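Local coordinates for protein HTH-type transcriptional activator AmpR (Pseudomonas aeruginosa PAO1, PDB 5MMH) that activates transcription of the beta-lactamase gene ampC as a LysR-type regulator, here represented by its effector-binding domain, which recognises cell-wall-derived muropeptides, at residues Leu143-Arg147 with Gln148-Val152; Phe22-Gly25 with Trp26-Arg30; Leu106-Ser109 with Tyr110-Glu114; Arg162-Ser166 with Glu167-Arg171. All coordinates share one frame; numbering follows the deposited sequence.

Contact 1. Residues Leu143-Arg147 with Gln148-Val152; sequences LEAAR and QGVGV
Three backbone bonds tie the end of the helix at A145, A146 and E144 to the turn that follows. Q148 N still bonds E144 O at 3.1 Å, as in a normal helical turn. G149 N then reaches back to A146 O at 3.0 Å. V150 N closes the wider loop on A145 O at 3.1 Å. Water 1 also donates to A146 O at 3.0 Å.

One side-chain pair is polar. E144 and Q148 cross at a slant, their carboxylate and amide planes 71° apart. E144 has CG anti to its N (chi1 177°) and bends at chi2, which brings OE1 to the Q148 amide. Q148 NE2 meets E144 OE1 on its anti side, with the oxygen close to the amide plane. The modelled separation of NE2 and OE1, 2.5 Å, is short, so the exact length is doubtful. E144 OE1 also forms a salt bridge with R162 of the second subunit.

The apolar contact is small. V150 CB stands 4.3 Å from A145 CB, and V150 also packs on I134. A145 rests on F136 and on L28 of the second subunit.

The bonds from G149 N and V150 N, round a residue with phi 79°, make a Schellman motif that ends helix 139-147.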
loop_
_atom_site.group_PDB
_atom_site.type_symbol
_atom_site.label_atom_id
_atom_site.label_comp_id
_atom_site.label_asym_id
_atom_site.label_seq_id
_atom_site.Cartn_x
_atom_site.Cartn_y
_atom_site.Cartn_z
ATOM N N LEU A 143 -2.196 7.571 2.758
ATOM C CA LEU A 143 -3.207 8.485 2.225
ATOM C C LEU A 143 -4.615 7.980 2.493
ATOM O O LEU A 143 -5.528 8.778 2.739
ATOM C CB LEU A 143 -3.000 8.698 0.728
ATOM C CG LEU A 143 -2.282 10.014 0.412
ATOM C CD1 LEU A 143 -3.111 11.195 0.890
ATOM C CD2 LEU A 143 -0.894 10.052 1.048
ATOM N N GLU A 144 -4.809 6.661 2.425
ATOM C CA GLU A 144 -6.063 6.063 2.863
ATOM C C GLU A 144 -6.342 6.371 4.337
ATOM O O GLU A 144 -7.475 6.709 4.700
ATOM C CB GLU A 144 -6.034 4.555 2.610
ATOM C CG GLU A 144 -7.278 3.823 3.093
ATOM C CD GLU A 144 -8.526 4.171 2.301
ATOM O OE1 GLU A 144 -9.646 3.994 2.842
ATOM O OE2 GLU A 144 -8.390 4.591 1.127
ATOM N N ALA A 145 -5.322 6.287 5.202
ATOM C CA ALA A 145 -5.525 6.683 6.595
ATOM C C ALA A 145 -5.904 8.151 6.700
ATOM O O ALA A 145 -6.768 8.522 7.502
ATOM C CB ALA A 145 -4.271 6.413 7.424
ATOM N N ALA A 146 -5.269 9.004 5.894
ATOM C CA ALA A 146 -5.588 10.424 5.926
ATOM C C ALA A 146 -6.993 10.675 5.409
ATOM O O ALA A 146 -7.721 11.502 5.962
ATOM C CB ALA A 146 -4.571 11.212 5.099
ATOM N N ARG A 147 -7.385 9.982 4.340
ATOM C CA ARG A 147 -8.763 10.058 3.861
ATOM C C ARG A 147 -9.765 9.825 4.992
ATOM O O ARG A 147 -10.736 10.578 5.148
ATOM C CB ARG A 147 -8.988 9.029 2.747
ATOM C CG ARG A 147 -10.309 9.209 1.985
ATOM C CD ARG A 147 -10.043 9.673 0.613
ATOM N NE ARG A 147 -9.713 8.569 -0.289
ATOM C CZ ARG A 147 -9.538 8.677 -1.605
ATOM N NH1 ARG A 147 -9.250 7.599 -2.303
ATOM N NH2 ARG A 147 -9.594 9.866 -2.191
ATOM N N GLN A 148 -9.551 8.767 5.777
ATOM C CA GLN A 148 -10.452 8.381 6.856
ATOM C C GLN A 148 -10.301 9.245 8.106
ATOM O O GLN A 148 -10.840 8.885 9.156
ATOM C CB GLN A 148 -10.235 6.904 7.206
ATOM C CG GLN A 148 -10.932 5.944 6.249
ATOM C CD GLN A 148 -10.482 4.500 6.416
ATOM O OE1 GLN A 148 -10.400 3.982 7.535
ATOM N NE2 GLN A 148 -10.204 3.837 5.301
ATOM N N GLY A 149 -9.570 10.358 8.029
ATOM C CA GLY A 149 -9.493 11.309 9.124
ATOM C C GLY A 149 -8.560 10.938 10.253
ATOM O O GLY A 149 -8.566 11.612 11.288
ATOM N N VAL A 150 -7.746 9.898 10.089
ATOM C CA VAL A 150 -6.869 9.465 11.168
ATOM C C VAL A 150 -5.794 10.506 11.473
ATOM O O VAL A 150 -5.400 10.680 12.634
ATOM C CB VAL A 150 -6.271 8.102 10.794
ATOM C CG1 VAL A 150 -5.342 7.621 11.851
ATOM C CG2 VAL A 150 -7.415 7.082 10.553
ATOM N N GLY A 151 -5.304 11.212 10.464
ATOM C CA GLY A 151 -4.205 12.133 10.698
ATOM C C GLY A 151 -3.861 12.928 9.453
ATOM O O GLY A 151 -4.623 12.976 8.486
ATOM N N VAL A 152 -2.702 13.575 9.498
ATOM C CA VAL A 152 -2.239 14.442 8.423
ATOM C C VAL A 152 -1.057 13.772 7.737
ATOM O O VAL A 152 -0.072 13.414 8.395
ATOM C CB VAL A 152 -1.870 15.836 8.953
ATOM C CG1 VAL A 152 -0.925 16.516 8.010
ATOM C CG2 VAL A 152 -3.122 16.675 9.088
HETATM O O HOH W 1 -6.569 13.881 7.334
#

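Contact 2. Residues Phe22-Gly25 with Trp26-Arg30; sequences FTVG and WLLPR
F22 and T23 pass their carbonyls to residues five places on, which makes a wider pi-type turn in helix 20-37. L27 N bonds F22 O at 2.9 Å, and L28 N bonds T23 O at 2.9 Å. W26 N also reaches F22 O, but weakly. P29 has no N-H to give, and the helix kinks there.

F22 and W26 lie side by side and point the same way; both have CG anti to N (chi1 -177° and -164°). F22 CZ comes to 3.4 Å from W26 CE3. The planes are 37° apart, so the pair is oblique. F22 CE1 also touches L27 CB at 3.9 Å. T23 CG2 packs on L28 CG at 3.7 Å, while T23 OG1 bonds V19 O.

R30 folds back over the indole, with W26 NE1 above the centre of its guanidinium face. R30 NH1 bonds W26 O at 2.8 Å, in the carbonyl plane and on a lone pair. Water 2 joins R30 NH1 to G25 O, 2.8 Å from that oxygen.

Apolar groups pack on strand 42-48 and helix 194-215. The polar chemistry follows from the wide turn and the proline: neither V24 O nor G25 O can receive a helical N-H from P29. Other donors are supplied instead, by Q148 NE2 of the second subunit to V24 O and by water 2 to G25 O.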
loop_
_atom_site.group_PDB
_atom_site.type_symbol
_atom_site.label_atom_id
_atom_site.label_comp_id
_atom_site.label_asym_id
_atom_site.label_seq_id
_atom_site.Cartn_x
_atom_site.Cartn_y
_atom_site.Cartn_z
ATOM N N PHE A 22 3.991 4.672 -6.944
ATOM C CA PHE A 22 4.333 5.073 -8.310
ATOM C C PHE A 22 3.528 4.291 -9.346
ATOM O O PHE A 22 3.172 4.824 -10.403
ATOM C CB PHE A 22 5.832 4.864 -8.522
ATOM C CG PHE A 22 6.353 5.298 -9.863
ATOM C CD1 PHE A 22 6.347 4.429 -10.944
ATOM C CD2 PHE A 22 6.944 6.543 -10.014
ATOM C CE1 PHE A 22 6.889 4.821 -12.176
ATOM C CE2 PHE A 22 7.466 6.933 -11.237
ATOM C CZ PHE A 22 7.434 6.075 -12.310
ATOM N N THR A 23 3.253 3.016 -9.084
ATOM C CA THR A 23 2.555 2.208 -10.083
ATOM C C THR A 23 1.124 2.690 -10.293
ATOM O O THR A 23 0.684 2.879 -11.433
ATOM C CB THR A 23 2.573 0.738 -9.677
ATOM O OG1 THR A 23 3.924 0.312 -9.540
ATOM C CG2 THR A 23 1.892 -0.130 -10.732
ATOM N N VAL A 24 0.378 2.895 -9.207
ATOM C CA VAL A 24 -1.036 3.227 -9.370
ATOM C C VAL A 24 -1.226 4.724 -9.557
ATOM O O VAL A 24 -2.131 5.134 -10.279
ATOM C CB VAL A 24 -1.913 2.698 -8.213
ATOM C CG1 VAL A 24 -1.794 1.201 -8.107
ATOM C CG2 VAL A 24 -1.541 3.322 -6.907
ATOM N N GLY A 25 -0.372 5.560 -8.962
ATOM C CA GLY A 25 -0.511 6.991 -9.182
ATOM C C GLY A 25 0.013 7.506 -10.519
ATOM O O GLY A 25 -0.391 8.599 -10.938
ATOM N N TRP A 26 0.905 6.759 -11.201
ATOM C CA TRP A 26 1.621 7.322 -12.357
ATOM C C TRP A 26 1.874 6.349 -13.505
ATOM O O TRP A 26 1.581 6.656 -14.661
ATOM C CB TRP A 26 2.968 7.909 -11.909
ATOM C CG TRP A 26 3.616 8.833 -12.923
ATOM C CD1 TRP A 26 3.442 10.188 -13.027
ATOM C CD2 TRP A 26 4.535 8.468 -13.969
ATOM N NE1 TRP A 26 4.192 10.690 -14.069
ATOM C CE2 TRP A 26 4.873 9.659 -14.663
ATOM C CE3 TRP A 26 5.090 7.257 -14.396
ATOM C CZ2 TRP A 26 5.740 9.667 -15.749
ATOM C CZ3 TRP A 26 5.963 7.263 -15.454
ATOM C CH2 TRP A 26 6.292 8.467 -16.127
ATOM N N LEU A 27 2.429 5.175 -13.220
ATOM C CA LEU A 27 2.820 4.291 -14.310
ATOM C C LEU A 27 1.609 3.722 -15.039
ATOM O O LEU A 27 1.575 3.698 -16.279
ATOM C CB LEU A 27 3.694 3.160 -13.778
ATOM C CG LEU A 27 4.298 2.247 -14.830
ATOM C CD1 LEU A 27 5.261 3.034 -15.754
ATOM C CD2 LEU A 27 5.012 1.088 -14.161
ATOM N N LEU A 28 0.614 3.245 -14.291
ATOM C CA LEU A 28 -0.496 2.499 -14.879
ATOM C C LEU A 28 -1.354 3.384 -15.775
ATOM O O LEU A 28 -1.828 2.894 -16.808
ATOM C CB LEU A 28 -1.366 1.841 -13.798
ATOM C CG LEU A 28 -0.861 0.569 -13.101
ATOM C CD1 LEU A 28 -1.921 0.043 -12.146
ATOM C CD2 LEU A 28 -0.462 -0.533 -14.063
ATOM N N PRO A 29 -1.607 4.656 -15.420
ATOM C CA PRO A 29 -2.267 5.568 -16.377
ATOM C C PRO A 29 -1.545 5.722 -17.708
ATOM O O PRO A 29 -2.187 6.102 -18.694
ATOM C CB PRO A 29 -2.302 6.909 -15.629
ATOM C CG PRO A 29 -2.346 6.527 -14.184
ATOM C CD PRO A 29 -1.529 5.259 -14.067
ATOM N N ARG A 30 -0.238 5.460 -17.772
ATOM C CA ARG A 30 0.522 5.641 -19.004
ATOM C C ARG A 30 0.889 4.334 -19.684
ATOM O O ARG A 30 1.351 4.368 -20.828
ATOM C CB ARG A 30 1.799 6.442 -18.729
ATOM C CG ARG A 30 1.512 7.842 -18.213
ATOM C CD ARG A 30 2.730 8.496 -17.574
ATOM N NE ARG A 30 2.436 9.894 -17.230
ATOM C CZ ARG A 30 1.657 10.255 -16.205
ATOM N NH1 ARG A 30 1.098 9.330 -15.414
ATOM N NH2 ARG A 30 1.438 11.538 -15.966
HETATM O O HOH W 2 -0.713 9.891 -13.429
#

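Contact 3. Residues Leu106-Ser109 with Tyr110-Glu114; sequences LLRS and YRADE
S109 OG lies between the backbone N-H of R111 and the carboxylate of E114. R111 N donates to it at 3.2 Å. The hydroxyl in turn donates weakly to E114 OE1, also at 3.2 Å. S109 OG sits between its own backbone N and carbonyl carbon (chi1 78°), which leaves it facing the turn. Water 3 makes a second link: it accepts from S109 N at 2.7 Å and donates to E114 OE1 at 2.8 Å. OE1 therefore receives two donors.

The weakly bonded strand 106-109 ends here, and after Y110 a type I beta turn from R111 to E114 leads into helix 114-121. E114 is the first residue of that helix, and its side chain turns back to the end of the strand.

E114 OE2 is taken by R111. The salt bridge runs from R111 NE, with OE2 at the edge of the guanidinium and in its plane; the modelled 2.5 Å between NE and OE2 is short. R111 NH1 adds a weak bond to the same oxygen. A bend at chi3 (-70°) folds the R111 guanidinium back beside S109, whose OG lies over one face. R108 NH1 lies 3.8 Å from A112 CA. The Y110 ring makes a cation-pi contact with R51.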
loop_
_atom_site.group_PDB
_atom_site.type_symbol
_atom_site.label_atom_id
_atom_site.label_comp_id
_atom_site.label_asym_id
_atom_site.label_seq_id
_atom_site.Cartn_x
_atom_site.Cartn_y
_atom_site.Cartn_z
ATOM N N LEU A 106 0.391 13.010 13.212
ATOM C CA LEU A 106 1.255 13.208 12.059
ATOM C C LEU A 106 1.555 11.832 11.486
ATOM O O LEU A 106 2.294 11.056 12.092
ATOM C CB LEU A 106 2.536 13.937 12.461
ATOM C CG LEU A 106 2.332 15.306 13.123
ATOM C CD1 LEU A 106 3.650 16.039 13.289
ATOM C CD2 LEU A 106 1.321 16.147 12.335
ATOM N N LEU A 107 0.976 11.521 10.330
ATOM C CA LEU A 107 1.264 10.255 9.667
ATOM C C LEU A 107 2.617 10.348 8.975
ATOM O O LEU A 107 2.915 11.341 8.309
ATOM C CB LEU A 107 0.170 9.937 8.654
ATOM C CG LEU A 107 -1.275 10.092 9.138
ATOM C CD1 LEU A 107 -2.215 10.037 7.958
ATOM C CD2 LEU A 107 -1.652 8.995 10.206
ATOM N N ARG A 108 3.450 9.319 9.126
ATOM C CA ARG A 108 4.779 9.411 8.542
ATOM C C ARG A 108 5.217 8.086 7.939
ATOM O O ARG A 108 4.622 7.035 8.181
ATOM C CB ARG A 108 5.796 9.897 9.573
ATOM C CG ARG A 108 6.106 8.949 10.691
ATOM C CD ARG A 108 7.035 9.676 11.642
ATOM N NE ARG A 108 7.588 8.845 12.705
ATOM C CZ ARG A 108 8.625 8.024 12.561
ATOM N NH1 ARG A 108 9.233 7.887 11.382
ATOM N NH2 ARG A 108 9.053 7.330 13.607
ATOM N N SER A 109 6.272 8.163 7.126
ATOM C CA SER A 109 6.931 7.007 6.541
ATOM C C SER A 109 8.115 6.571 7.403
ATOM O O SER A 109 8.460 7.212 8.400
ATOM C CB SER A 109 7.408 7.319 5.125
ATOM O OG SER A 109 8.599 8.090 5.168
ATOM N N TYR A 110 8.775 5.487 6.996
ATOM C CA TYR A 110 9.972 5.025 7.730
ATOM C C TYR A 110 11.167 5.933 7.635
ATOM O O TYR A 110 12.079 5.817 8.410
ATOM C CB TYR A 110 10.405 3.559 7.558
ATOM C CG TYR A 110 9.956 2.775 6.362
ATOM C CD1 TYR A 110 10.574 2.933 5.122
ATOM C CD2 TYR A 110 8.976 1.807 6.497
ATOM C CE1 TYR A 110 10.191 2.199 4.019
ATOM C CE2 TYR A 110 8.562 1.043 5.408
ATOM C CZ TYR A 110 9.173 1.248 4.151
ATOM O OH TYR A 110 8.771 0.484 3.069
ATOM N N ARG A 111 11.140 6.854 6.707
ATOM C CA ARG A 111 12.213 7.844 6.635
ATOM C C ARG A 111 11.915 8.946 7.644
ATOM O O ARG A 111 10.998 9.751 7.443
ATOM C CB ARG A 111 12.316 8.390 5.215
ATOM C CG ARG A 111 12.487 7.302 4.175
ATOM C CD ARG A 111 12.324 7.836 2.751
ATOM N NE ARG A 111 10.945 8.221 2.451
ATOM C CZ ARG A 111 10.017 7.383 1.991
ATOM N NH1 ARG A 111 8.783 7.823 1.742
ATOM N NH2 ARG A 111 10.323 6.105 1.783
ATOM N N ALA A 112 12.683 8.992 8.735
ATOM C CA ALA A 112 12.231 9.711 9.921
ATOM C C ALA A 112 12.471 11.212 9.871
ATOM O O ALA A 112 11.982 11.922 10.758
ATOM C CB ALA A 112 12.900 9.139 11.176
ATOM N N ASP A 113 13.190 11.726 8.879
ATOM C CA ASP A 113 13.508 13.144 8.857
ATOM C C ASP A 113 12.636 13.945 7.896
ATOM O O ASP A 113 12.934 15.110 7.636
ATOM C CB ASP A 113 14.993 13.349 8.531
ATOM C CG ASP A 113 15.895 13.102 9.741
ATOM O OD1 ASP A 113 16.687 12.134 9.715
ATOM O OD2 ASP A 113 15.792 13.864 10.732
ATOM N N GLU A 114 11.551 13.372 7.393
ATOM C CA GLU A 114 10.743 14.098 6.425
ATOM C C GLU A 114 9.943 15.210 7.097
ATOM O O GLU A 114 9.903 16.343 6.603
ATOM C CB GLU A 114 9.826 13.131 5.688
ATOM C CG GLU A 114 10.572 12.067 4.884
ATOM C CD GLU A 114 9.625 11.169 4.072
ATOM O OE1 GLU A 114 8.414 11.139 4.383
ATOM O OE2 GLU A 114 10.083 10.504 3.113
HETATM O O HOH W 3 7.291 10.660 6.853
#

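Contact 4. Residues Arg162-Ser166 with Glu167-Arg171; sequences RQLAS and ESIRR
Q163 O is gripped by S166 and S168, just where the helix ends. S166 OG donates to it at 2.8 Å, from a position tilted out of the carbonyl plane. With chi1 at 74°, the S166 hydroxyl is turned back along the helix toward that oxygen. S168 N gives a second, weak bond at 2.9 Å.

E167 N bonds L164 O at 2.9 Å. E167 has a positive phi of 62°. The bonds of E167 N and S168 N back into the last turn make a Schellman motif. Water 4 extends the tie: it donates to L164 O at 3.0 Å and to I169 O at 2.9 Å. The bridge joins the last helical turn to the extended chain beyond.

L164 and I169 supply the apolar part. The CD2 branch of L164 does most of the touching. It lies 4.0 Å from I169 CD1 and 4.1 Å from R171 CB. I169 CG1 also meets Q163 CB at 3.9 Å.

The turn lies against several elements. L164, I169 and R171 pack on L86 of strand 73-86. Q163 and I169 touch R147 of helix 139-147, and I169 also touches L143. R170 reaches P89 and A92 of helix 89-93.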
loop_
_atom_site.group_PDB
_atom_site.type_symbol
_atom_site.label_atom_id
_atom_site.label_comp_id
_atom_site.label_asym_id
_atom_site.label_seq_id
_atom_site.Cartn_x
_atom_site.Cartn_y
_atom_site.Cartn_z
ATOM N N ARG A 162 -5.062 12.497 -9.101
ATOM C CA ARG A 162 -6.464 12.137 -9.254
ATOM C C ARG A 162 -7.271 12.539 -8.028
ATOM O O ARG A 162 -8.260 13.279 -8.122
ATOM C CB ARG A 162 -6.576 10.633 -9.491
ATOM C CG ARG A 162 -6.736 10.224 -10.937
ATOM C CD ARG A 162 -7.886 9.285 -11.040
ATOM N NE ARG A 162 -7.810 8.387 -12.193
ATOM C CZ ARG A 162 -8.677 7.409 -12.447
ATOM N NH1 ARG A 162 -9.689 7.199 -11.621
ATOM N NH2 ARG A 162 -8.513 6.653 -13.518
ATOM N N GLN A 163 -6.857 12.040 -6.862
ATOM C CA GLN A 163 -7.533 12.367 -5.614
ATOM C C GLN A 163 -7.660 13.875 -5.430
ATOM O O GLN A 163 -8.742 14.390 -5.131
ATOM C CB GLN A 163 -6.778 11.728 -4.449
ATOM C CG GLN A 163 -6.912 10.199 -4.422
ATOM C CD GLN A 163 -5.814 9.453 -5.192
ATOM O OE1 GLN A 163 -5.066 10.035 -5.996
ATOM N NE2 GLN A 163 -5.727 8.146 -4.950
ATOM N N LEU A 164 -6.569 14.606 -5.646
ATOM C CA LEU A 164 -6.627 16.051 -5.480
ATOM C C LEU A 164 -7.579 16.688 -6.492
ATOM O O LEU A 164 -8.404 17.532 -6.125
ATOM C CB LEU A 164 -5.225 16.648 -5.594
ATOM C CG LEU A 164 -4.283 16.331 -4.438
ATOM C CD1 LEU A 164 -2.833 16.293 -4.897
ATOM C CD2 LEU A 164 -4.488 17.330 -3.288
ATOM N N ALA A 165 -7.496 16.276 -7.766
ATOM C CA ALA A 165 -8.372 16.839 -8.795
ATOM C C ALA A 165 -9.831 16.450 -8.582
ATOM O O ALA A 165 -10.730 17.231 -8.914
ATOM C CB ALA A 165 -7.913 16.401 -10.185
ATOM N N SER A 166 -10.088 15.256 -8.034
ATOM C CA SER A 166 -11.438 14.864 -7.640
ATOM C C SER A 166 -11.885 15.530 -6.346
ATOM O O SER A 166 -13.043 15.350 -5.947
ATOM C CB SER A 166 -11.526 13.346 -7.476
ATOM O OG SER A 166 -10.869 12.938 -6.280
ATOM N N GLU A 167 -10.999 16.294 -5.702
ATOM C CA GLU A 167 -11.199 16.942 -4.408
ATOM C C GLU A 167 -11.428 15.951 -3.273
ATOM O O GLU A 167 -11.823 16.355 -2.167
ATOM C CB GLU A 167 -12.346 17.960 -4.448
ATOM C CG GLU A 167 -11.942 19.336 -4.963
ATOM C CD GLU A 167 -13.106 20.315 -4.985
ATOM O OE1 GLU A 167 -14.069 20.093 -5.753
ATOM O OE2 GLU A 167 -13.066 21.301 -4.218
ATOM N N SER A 168 -11.172 14.663 -3.501
ATOM C CA SER A 168 -11.331 13.694 -2.425
ATOM C C SER A 168 -10.282 13.861 -1.328
ATOM O O SER A 168 -10.529 13.424 -0.199
ATOM C CB SER A 168 -11.324 12.268 -2.989
ATOM O OG SER A 168 -10.022 11.834 -3.337
ATOM N N ILE A 169 -9.133 14.495 -1.612
ATOM C CA ILE A 169 -8.238 14.962 -0.556
ATOM C C ILE A 169 -7.713 16.350 -0.902
ATOM O O ILE A 169 -7.774 16.805 -2.047
ATOM C CB ILE A 169 -7.045 14.023 -0.267
ATOM C CG1 ILE A 169 -6.048 14.057 -1.405
ATOM C CG2 ILE A 169 -7.496 12.592 0.043
ATOM C CD1 ILE A 169 -4.651 14.151 -0.873
ATOM N N ARG A 170 -7.174 17.021 0.115
ATOM C CA ARG A 170 -6.858 18.433 0.023
ATOM C C ARG A 170 -5.396 18.681 0.357
ATOM O O ARG A 170 -4.778 17.956 1.139
ATOM C CB ARG A 170 -7.762 19.272 0.944
ATOM C CG ARG A 170 -9.242 19.195 0.561
ATOM C CD ARG A 170 -10.026 20.484 0.848
ATOM N NE ARG A 170 -9.719 21.543 -0.112
ATOM C CZ ARG A 170 -8.944 22.596 0.146
ATOM N NH1 ARG A 170 -8.403 22.753 1.352
ATOM N NH2 ARG A 170 -8.718 23.501 -0.803
ATOM N N ARG A 171 -4.857 19.722 -0.264
ATOM C CA ARG A 171 -3.535 20.254 0.042
ATOM C C ARG A 171 -3.707 21.563 0.801
ATOM O O ARG A 171 -4.036 22.590 0.188
ATOM C CB ARG A 171 -2.744 20.486 -1.247
ATOM C CG ARG A 171 -1.334 21.001 -1.020
ATOM C CD ARG A 171 -0.596 21.119 -2.333
ATOM N NE ARG A 171 0.747 21.638 -2.135
ATOM C CZ ARG A 171 1.733 21.462 -3.004
ATOM N NH1 ARG A 171 1.516 20.783 -4.123
ATOM N NH2 ARG A 171 2.936 21.953 -2.744
HETATM O O HOH W 4 -8.098 19.211 -3.617
#

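How the contacts relate
From the N terminus the order is contact 2, contact 3, contact 1, contact 4. All four are local and follow in series; none nests in or crosses another. Contact 2 spans a wide turn within helix 20-37. Contact 3 closes the turn from strand 106-109 into helix 114-121. Contacts 1 and 4 end helices 139-147 and 161-165. Contact 1 is the hub: a probable hydrogen bond between V152 O and L107 N joins it to contact 3, and its helix end packs against the loop of contact 4. Within one subunit contact 2 touches none of the others. Across the dimer, however, contact 2 meets contact 1 of the second subunit.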